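Local coordinates for protein methylmalonate-semialdehyde dehydrogenase (Oceanimonas doudoroffii, PDB 4ZZ7) that catalyses the NAD-dependent, acylating oxidation of methylmalonate semialdehyde as a member of the aldehyde dehydrogenase family, at residues G227-A232 / A248-A252; H93-D99 / G277-R282. All blocks are in the same frame, centred on the assembly; numbering follows the deposited sequence.

Contact 1 (G227-A232 / A248-A252); sequences GSTPIA and ALGGA. With NAD (nicotinamide-adenine-dinucleotide), chain M.
Thr229 OG1 has two partners: it accepts a nearly straight hydrogen bond from Gly251 N (2.8 Å, 163° at the hydrogen) and is also bonded to Arg457 O, so the buried hydroxyl is satisfied on both counts. With OG1 beside its own backbone N and anti to the carbonyl carbon (chi1 -68°), the side chain reaches the Gly250-Gly251 segment that follows strand 245-249. Two residues earlier, Gly227 N donates to Leu249 O over 3.0 Å, reaching the carbonyl 32° out of its plane. Gly250 CA lies against Gly227 O in a CA-H...O contact. The methyls of Ala232 and Ala248 meet tip to tip, CB to CB, at 3.7 Å. Ser228 turns to the cofactor: at the N-cap, it gives its N-H to NAD O2A (2.6 Å), setting the phosphate by the start of helix 229-241, whose dipole may help hold the charge. Ile231 CD1 sits 3.5 Å from NAD N6A. The contact thus closes a beta-alpha-beta crossover of the NAD-binding domain, with helix 229-241 joining parallel strands 220-226 and 245-249, and Phe460 of strand 459-460 packing on Thr229 and Ala232.

Contact 2 (H93-D99 / G277-R282); sequences HGKIAHD and GSSGER
Asp99 and Ser278 meet through both carboxylate oxygens: Ser278 OG gives a weak hydrogen bond to Asp99 OD1 (3.2 Å), and Ser278 N gives another weak one to Asp99 OD2 (3.3 Å). OD1 also forms a long salt bridge with Arg282 NH1 at 3.6 Å, lying at the guanidinium edge near its plane, although the carboxylate itself is turned 66° from that plane. Replacing Asp99 with an alanine would probably leave the Arg282 guanidinium without this counter-charge and Ser278 N and OG without their carboxylate partner. Farther along, His93 and Glu281 pass each other in opposite directions, His93 CE1 coming within 3.5 Å of Glu281 OE1. A water lies between the backbone His93 O (2.6 Å) and Glu281 OE1 (2.7 Å), though it has more acceptors in reach than protons to give. The imidazole is backed by Lys95 CE, 3.3 Å above the face away from the water. The Lys95 chain bends at chi3 (75°) just before CE, and its NZ makes a salt bridge with Glu103 and a hydrogen bond to Asn152 O, while Glu281 OE2 takes the N-H of Ile327. Asp99 thus probably offsets some of Arg282's positive charge beside Cys283, an NAD-binding residue, through the long salt bridge, while weak bonds to Ser278 hold the carboxylate.

Overall arrangement
From the N terminus, the chain first reaches 93-99, which follows helix 82-92 and runs into the first residues of helix 97-115, and then runs through the NAD-binding sheet before 277-282 returns to meet it; contact 2 thereby closes a span of 177 intervening residues. Contact 1 closes within that span, with only 15 residues between 227-232 and 248-252, so the two nest without crossing. The inner closure is local to one beta-alpha-beta unit, whereas the outer one brings helix 97-115 to the loop between helix 264-276 and strand 286-292. Their centres lie 20 Å apart and nearest atoms about 6 Å apart, without touching; contact 1 forms part of the NAD pocket, and contact 2 lies beside it.

Contact 1 (G227-A232 / A248-A252)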
ATOM      1  N   GLY A 227      12.810 -13.522  23.488  1.00 22.61           N
ATOM      2  CA  GLY A 227      13.539 -14.401  24.397  1.00 23.15           C
ATOM      3  C   GLY A 227      13.150 -15.857  24.213  1.00 23.28           C
ATOM      4  O   GLY A 227      12.793 -16.266  23.106  1.00 23.56           O
ATOM      5  N   SER A 228      13.260 -16.642  25.284  1.00 22.96           N
ATOM      6  CA  SER A 228      12.915 -18.080  25.266  1.00 22.29           C
ATOM      7  C   SER A 228      11.398 -18.331  25.209  1.00 21.48           C
ATOM      8  O   SER A 228      10.595 -17.501  25.642  1.00 19.03           O
ATOM      9  CB  SER A 228      13.496 -18.789  26.487  1.00 21.71           C
ATOM     10  OG  SER A 228      12.847 -18.346  27.667  1.00 21.28           O
ATOM     11  N   THR A 229      11.026 -19.495  24.682  1.00 21.81           N
ATOM     12  CA  THR A 229       9.609 -19.842  24.550  1.00 22.45           C
ATOM     13  C   THR A 229       8.917 -19.890  25.911  1.00 22.27           C
ATOM     14  O   THR A 229       7.844 -19.287  26.067  1.00 23.15           O
ATOM     15  CB  THR A 229       9.398 -21.150  23.755  1.00 23.18           C
ATOM     16  OG1 THR A 229       9.772 -20.932  22.385  1.00 25.11           O
ATOM     17  CG2 THR A 229       7.948 -21.580  23.748  1.00 23.03           C
ATOM     18  N   PRO A 230       9.520 -20.578  26.906  1.00 21.50           N
ATOM     19  CA  PRO A 230       8.853 -20.622  28.219  1.00 21.05           C
ATOM     20  C   PRO A 230       8.474 -19.239  28.738  1.00 21.20           C
ATOM     21  O   PRO A 230       7.318 -19.019  29.077  1.00 21.29           O
ATOM     22  CB  PRO A 230       9.872 -21.319  29.114  1.00 20.73           C
ATOM     23  CG  PRO A 230      10.636 -22.191  28.169  1.00 21.09           C
ATOM     24  CD  PRO A 230      10.729 -21.424  26.882  1.00 21.30           C
ATOM     25  N   ILE A 231       9.422 -18.307  28.720  1.00 21.70           N
ATOM     26  CA  ILE A 231       9.205 -16.924  29.202  1.00 21.77           C
ATOM     27  C   ILE A 231       8.338 -16.103  28.243  1.00 21.45           C
ATOM     28  O   ILE A 231       7.523 -15.299  28.677  1.00 20.84           O
ATOM     29  CB  ILE A 231      10.550 -16.199  29.404  1.00 21.95           C
ATOM     30  CG1 ILE A 231      11.448 -16.999  30.361  1.00 23.50           C
ATOM     31  CG2 ILE A 231      10.355 -14.778  29.903  1.00 21.13           C
ATOM     32  CD1 ILE A 231      10.825 -17.348  31.706  1.00 24.13           C
ATOM     33  N   ALA A 232       8.517 -16.289  26.944  1.00 21.52           N
ATOM     34  CA  ALA A 232       7.622 -15.654  25.968  1.00 22.88           C
ATOM     35  C   ALA A 232       6.168 -15.973  26.280  1.00 22.94           C
ATOM     36  O   ALA A 232       5.326 -15.064  26.290  1.00 21.37           O
ATOM     37  CB  ALA A 232       7.943 -16.094  24.544  1.00 23.49           C
ATOM     38  N   ALA A 248       5.308 -11.803  21.695  1.00 17.15           N
ATOM     39  CA  ALA A 248       6.386 -12.477  22.358  1.00 17.57           C
ATOM     40  C   ALA A 248       7.011 -13.494  21.434  1.00 18.46           C
ATOM     41  O   ALA A 248       6.379 -14.463  21.024  1.00 18.19           O
ATOM     42  CB  ALA A 248       5.877 -13.156  23.599  1.00 18.17           C
ATOM     43  N   LEU A 249       8.277 -13.271  21.125  1.00 20.04           N
ATOM     44  CA  LEU A 249       9.052 -14.168  20.287  1.00 20.64           C
ATOM     45  C   LEU A 249       9.904 -15.084  21.158  1.00 20.45           C
ATOM     46  O   LEU A 249      10.415 -14.666  22.185  1.00 18.97           O
ATOM     47  CB  LEU A 249       9.922 -13.355  19.334  1.00 21.00           C
ATOM     48  CG  LEU A 249       9.171 -12.728  18.158  1.00 20.73           C
ATOM     49  CD1 LEU A 249       8.298 -11.589  18.614  1.00 20.54           C
ATOM     50  CD2 LEU A 249      10.137 -12.218  17.104  1.00 21.62           C
ATOM     51  N   GLY A 250      10.077 -16.315  20.689  1.00 21.62           N
ATOM     52  CA  GLY A 250      10.536 -17.435  21.503  1.00 22.71           C
ATOM     53  C   GLY A 250      11.716 -18.182  20.912  1.00 23.91           C
ATOM     54  O   GLY A 250      12.505 -17.622  20.167  1.00 24.64           O
ATOM     55  N   GLY A 251      11.822 -19.465  21.241  1.00 24.73           N
ATOM     56  CA  GLY A 251      12.944 -20.285  20.800  1.00 25.99           C
ATOM     57  C   GLY A 251      12.874 -20.804  19.384  1.00 26.17           C
ATOM     58  O   GLY A 251      11.941 -20.493  18.638  1.00 27.18           O
ATOM     59  N   ALA A 252      13.862 -21.625  19.031  1.00 26.23           N
ATOM     60  CA  ALA A 252      14.040 -22.084  17.654  1.00 25.31           C
ATOM     61  C   ALA A 252      14.880 -23.365  17.510  1.00 24.65           C
ATOM     62  O   ALA A 252      15.777 -23.620  18.299  1.00 23.36           O
ATOM     63  CB  ALA A 252      14.666 -20.962  16.867  1.00 24.76           C
TER
HETATM   64  PA  NAD M 501      15.031 -15.382  28.407  1.00 47.36           P
HETATM   65  O1A NAD M 501      15.611 -15.770  29.764  1.00 46.29           O
HETATM   66  O2A NAD M 501      13.919 -16.184  27.754  1.00 43.25           O
HETATM   67  O5B NAD M 501      14.448 -13.871  28.518  1.00 46.00           O
HETATM   68  C5B NAD M 501      15.235 -12.691  28.299  1.00 41.94           C
HETATM   69  C4B NAD M 501      14.641 -11.477  29.013  1.00 38.73           C
HETATM   70  O4B NAD M 501      13.536 -11.866  29.833  1.00 36.88           O
HETATM   71  C3B NAD M 501      15.623 -10.771  29.943  1.00 37.46           C
HETATM   72  O3B NAD M 501      15.469  -9.361  29.759  1.00 34.93           O
HETATM   73  C2B NAD M 501      15.258 -11.254  31.345  1.00 37.53           C
HETATM   74  O2B NAD M 501      15.373 -10.331  32.432  1.00 37.76           O
HETATM   75  C1B NAD M 501      13.792 -11.627  31.222  1.00 37.65           C
HETATM   76  N9A NAD M 501      13.428 -12.818  32.047  1.00 39.19           N
HETATM   77  C8A NAD M 501      14.182 -13.941  32.224  1.00 38.74           C
HETATM   78  N7A NAD M 501      13.538 -14.825  33.015  1.00 38.34           N
HETATM   79  C5A NAD M 501      12.349 -14.277  33.367  1.00 37.80           C
HETATM   80  C6A NAD M 501      11.186 -14.692  34.207  1.00 36.51           C
HETATM   81  N6A NAD M 501      11.194 -15.895  34.820  1.00 35.98           N
HETATM   82  N1A NAD M 501      10.138 -13.832  34.320  1.00 35.24           N
HETATM   83  C2A NAD M 501      10.135 -12.612  33.700  1.00 34.01           C
HETATM   84  N3A NAD M 501      11.142 -12.166  32.921  1.00 32.17           N
HETATM   85  C4A NAD M 501      12.263 -12.940  32.726  1.00 37.52           C
HETATM   86  O3  NAD M 501      16.256 -15.248  27.324  1.00 50.37           O
HETATM   87  PN  NAD M 501      17.874 -15.190  27.577  1.00 49.99           P
HETATM   88  O1N NAD M 501      18.289 -13.854  28.201  1.00 48.95           O
HETATM   89  O2N NAD M 501      18.444 -16.496  28.150  1.00 46.90           O
HETATM   90  O5D NAD M 501      18.235 -15.164  26.013  1.00 51.33           O
HETATM   91  C5D NAD M 501      18.207 -16.379  25.244  1.00 57.61           C
HETATM   92  C4D NAD M 501      16.899 -16.641  24.469  1.00 61.76           C
HETATM   93  O4D NAD M 501      16.594 -15.680  23.433  1.00 65.76           O
HETATM   94  C3D NAD M 501      16.967 -17.998  23.746  1.00 63.77           C
HETATM   95  O3D NAD M 501      16.188 -18.982  24.433  1.00 57.82           O
HETATM   96  C2D NAD M 501      16.463 -17.766  22.313  1.00 66.08           C
HETATM   97  O2D NAD M 501      15.510 -18.755  21.910  1.00 63.54           O
HETATM   98  C1D NAD M 501      15.876 -16.368  22.394  1.00 65.85           C
HETATM   99  N1N NAD M 501      15.887 -15.606  21.150  1.00 68.43           N
HETATM  100  C2N NAD M 501      14.741 -15.560  20.459  1.00 71.75           C
HETATM  101  C3N NAD M 501      14.659 -14.844  19.269  1.00 73.58           C
HETATM  102  C7N NAD M 501      13.403 -14.786  18.432  1.00 78.12           C
HETATM  103  O7N NAD M 501      12.791 -15.785  18.039  1.00 74.25           O
HETATM  104  N7N NAD M 501      12.998 -13.577  18.083  1.00 79.79           N
HETATM  105  C4N NAD M 501      15.778 -14.146  18.828  1.00 68.67           C
HETATM  106  C5N NAD M 501      16.960 -14.193  19.556  1.00 67.21           C
HETATM  107  C6N NAD M 501      16.986 -14.940  20.735  1.00 70.12           C

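Contact 2 (H93-D99 / G277-R282)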
ATOM      1  N   HIS A  93      28.889 -10.031  26.595  1.00 19.69           N
ATOM      2  CA  HIS A  93      28.437 -11.189  25.819  1.00 20.47           C
ATOM      3  C   HIS A  93      29.610 -12.101  25.377  1.00 22.48           C
ATOM      4  O   HIS A  93      29.502 -13.329  25.438  1.00 22.06           O
ATOM      5  CB  HIS A  93      27.696 -10.701  24.586  1.00 19.62           C
ATOM      6  CG  HIS A  93      27.171 -11.795  23.714  1.00 18.49           C
ATOM      7  ND1 HIS A  93      27.975 -12.564  22.910  1.00 18.17           N
ATOM      8  CD2 HIS A  93      25.908 -12.206  23.483  1.00 18.04           C
ATOM      9  CE1 HIS A  93      27.228 -13.417  22.238  1.00 18.55           C
ATOM     10  NE2 HIS A  93      25.969 -13.217  22.563  1.00 18.02           N
ATOM     11  N   GLY A  94      30.687 -11.486  24.874  1.00 24.32           N
ATOM     12  CA  GLY A  94      31.902 -12.193  24.489  1.00 26.54           C
ATOM     13  C   GLY A  94      32.189 -12.254  23.002  1.00 27.90           C
ATOM     14  O   GLY A  94      33.274 -12.717  22.587  1.00 27.44           O
ATOM     15  N   LYS A  95      31.239 -11.765  22.199  1.00 28.62           N
ATOM     16  CA  LYS A  95      31.303 -11.955  20.732  1.00 29.53           C
ATOM     17  C   LYS A  95      32.348 -11.072  20.066  1.00 29.35           C
ATOM     18  O   LYS A  95      32.613  -9.957  20.513  1.00 28.37           O
ATOM     19  CB  LYS A  95      29.935 -11.806  20.039  1.00 27.77           C
ATOM     20  CG  LYS A  95      29.265 -10.462  20.166  1.00 26.63           C
ATOM     21  CD  LYS A  95      28.021 -10.383  19.290  1.00 25.40           C
ATOM     22  CE  LYS A  95      26.837 -11.155  19.851  1.00 23.96           C
ATOM     23  NZ  LYS A  95      25.592 -10.877  19.085  1.00 23.32           N
ATOM     24  N   ILE A  96      32.946 -11.576  18.998  1.00 30.98           N
ATOM     25  CA  ILE A  96      34.162 -10.937  18.522  1.00 33.73           C
ATOM     26  C   ILE A  96      33.764  -9.798  17.567  1.00 32.61           C
ATOM     27  O   ILE A  96      32.636  -9.755  17.086  1.00 30.12           O
ATOM     28  CB  ILE A  96      35.267 -11.941  18.033  1.00 35.25           C
ATOM     29  CG1 ILE A  96      35.312 -12.061  16.517  1.00 39.12           C
ATOM     30  CG2 ILE A  96      35.186 -13.303  18.740  1.00 34.05           C
ATOM     31  CD1 ILE A  96      36.514 -11.348  15.916  1.00 42.66           C
ATOM     32  N   ALA A  97      34.688  -8.854  17.373  1.00 33.68           N
ATOM     33  CA  ALA A  97      34.452  -7.621  16.603  1.00 31.93           C
ATOM     34  C   ALA A  97      33.453  -7.778  15.452  1.00 32.11           C
ATOM     35  O   ALA A  97      32.436  -7.098  15.421  1.00 32.52           O
ATOM     36  CB  ALA A  97      35.766  -7.073  16.080  1.00 31.43           C
ATOM     37  N   HIS A  98      33.727  -8.680  14.518  1.00 31.89           N
ATOM     38  CA  HIS A  98      32.869  -8.810  13.332  1.00 29.98           C
ATOM     39  C   HIS A  98      31.420  -9.199  13.649  1.00 30.88           C
ATOM     40  O   HIS A  98      30.522  -8.685  12.996  1.00 33.91           O
ATOM     41  CB  HIS A  98      33.450  -9.793  12.315  1.00 28.56           C
ATOM     42  CG  HIS A  98      33.420 -11.213  12.770  1.00 27.08           C
ATOM     43  ND1 HIS A  98      34.516 -11.835  13.320  1.00 26.49           N
ATOM     44  CD2 HIS A  98      32.421 -12.120  12.794  1.00 26.03           C
ATOM     45  CE1 HIS A  98      34.201 -13.075  13.641  1.00 25.50           C
ATOM     46  NE2 HIS A  98      32.932 -13.268  13.349  1.00 25.34           N
ATOM     47  N   ASP A  99      31.182 -10.090  14.617  1.00 30.30           N
ATOM     48  CA  ASP A  99      29.808 -10.442  15.003  1.00 30.10           C
ATOM     49  C   ASP A  99      29.127  -9.267  15.673  1.00 28.52           C
ATOM     50  O   ASP A  99      27.944  -9.064  15.485  1.00 28.92           O
ATOM     51  CB  ASP A  99      29.737 -11.639  15.959  1.00 32.73           C
ATOM     52  CG  ASP A  99      29.647 -12.974  15.239  1.00 36.01           C
ATOM     53  OD1 ASP A  99      28.761 -13.128  14.363  1.00 36.72           O
ATOM     54  OD2 ASP A  99      30.442 -13.894  15.581  1.00 41.00           O
ATOM     55  N   GLY A 277      28.512 -19.309  14.204  1.00 21.42           N
ATOM     56  CA  GLY A 277      28.559 -17.865  14.382  1.00 21.62           C
ATOM     57  C   GLY A 277      27.911 -17.485  15.687  1.00 21.63           C
ATOM     58  O   GLY A 277      27.022 -18.188  16.182  1.00 20.87           O
ATOM     59  N   SER A 278      28.393 -16.392  16.265  1.00 22.27           N
ATOM     60  CA  SER A 278      27.977 -15.964  17.603  1.00 22.69           C
ATOM     61  C   SER A 278      27.838 -17.170  18.557  1.00 22.97           C
ATOM     62  O   SER A 278      26.918 -17.220  19.387  1.00 23.07           O
ATOM     63  CB  SER A 278      26.683 -15.115  17.543  1.00 22.82           C
ATOM     64  OG  SER A 278      26.868 -13.915  16.798  1.00 22.95           O
ATOM     65  N   SER A 279      28.765 -18.126  18.416  1.00 23.24           N
ATOM     66  CA  SER A 279      28.853 -19.326  19.253  1.00 23.72           C
ATOM     67  C   SER A 279      27.539 -20.109  19.296  1.00 24.83           C
ATOM     68  O   SER A 279      27.199 -20.697  20.324  1.00 24.41           O
ATOM     69  CB  SER A 279      29.297 -18.956  20.669  1.00 24.16           C
ATOM     70  OG  SER A 279      30.322 -17.973  20.637  1.00 25.93           O
ATOM     71  N   GLY A 280      26.804 -20.100  18.175  1.00 25.67           N
ATOM     72  CA  GLY A 280      25.466 -20.695  18.078  1.00 25.30           C
ATOM     73  C   GLY A 280      24.343 -20.080  18.921  1.00 26.02           C
ATOM     74  O   GLY A 280      23.231 -20.605  18.939  1.00 26.85           O
ATOM     75  N   GLU A 281      24.615 -18.964  19.600  1.00 26.71           N
ATOM     76  CA  GLU A 281      23.698 -18.361  20.579  1.00 27.02           C
ATOM     77  C   GLU A 281      22.855 -17.337  19.866  1.00 27.60           C
ATOM     78  O   GLU A 281      23.004 -16.137  20.065  1.00 26.23           O
ATOM     79  CB  GLU A 281      24.481 -17.653  21.693  1.00 27.84           C
ATOM     80  CG  GLU A 281      25.295 -18.520  22.648  1.00 27.01           C
ATOM     81  CD  GLU A 281      26.037 -17.669  23.665  1.00 26.52           C
ATOM     82  OE1 GLU A 281      26.711 -16.717  23.241  1.00 24.85           O
ATOM     83  OE2 GLU A 281      25.933 -17.927  24.887  1.00 28.00           O
ATOM     84  N   ARG A 282      21.982 -17.840  19.012  1.00 30.71           N
ATOM     85  CA  ARG A 282      21.288 -17.043  18.009  1.00 32.47           C
ATOM     86  C   ARG A 282      19.973 -17.780  17.744  1.00 32.69           C
ATOM     87  O   ARG A 282      19.943 -19.005  17.573  1.00 30.19           O
ATOM     88  CB  ARG A 282      22.169 -16.895  16.727  1.00 35.40           C
ATOM     89  CG  ARG A 282      21.772 -15.795  15.729  1.00 39.10           C
ATOM     90  CD  ARG A 282      22.941 -15.118  14.994  1.00 41.47           C
ATOM     91  NE  ARG A 282      23.628 -15.981  14.037  1.00 45.61           N
ATOM     92  CZ  ARG A 282      24.843 -15.758  13.505  1.00 47.79           C
ATOM     93  NH1 ARG A 282      25.569 -14.680  13.818  1.00 46.62           N
ATOM     94  NH2 ARG A 282      25.359 -16.647  12.652  1.00 46.88           N
TER
HETATM   95  O   HOH W   1      28.273 -15.529  25.044  1.00 13.92           O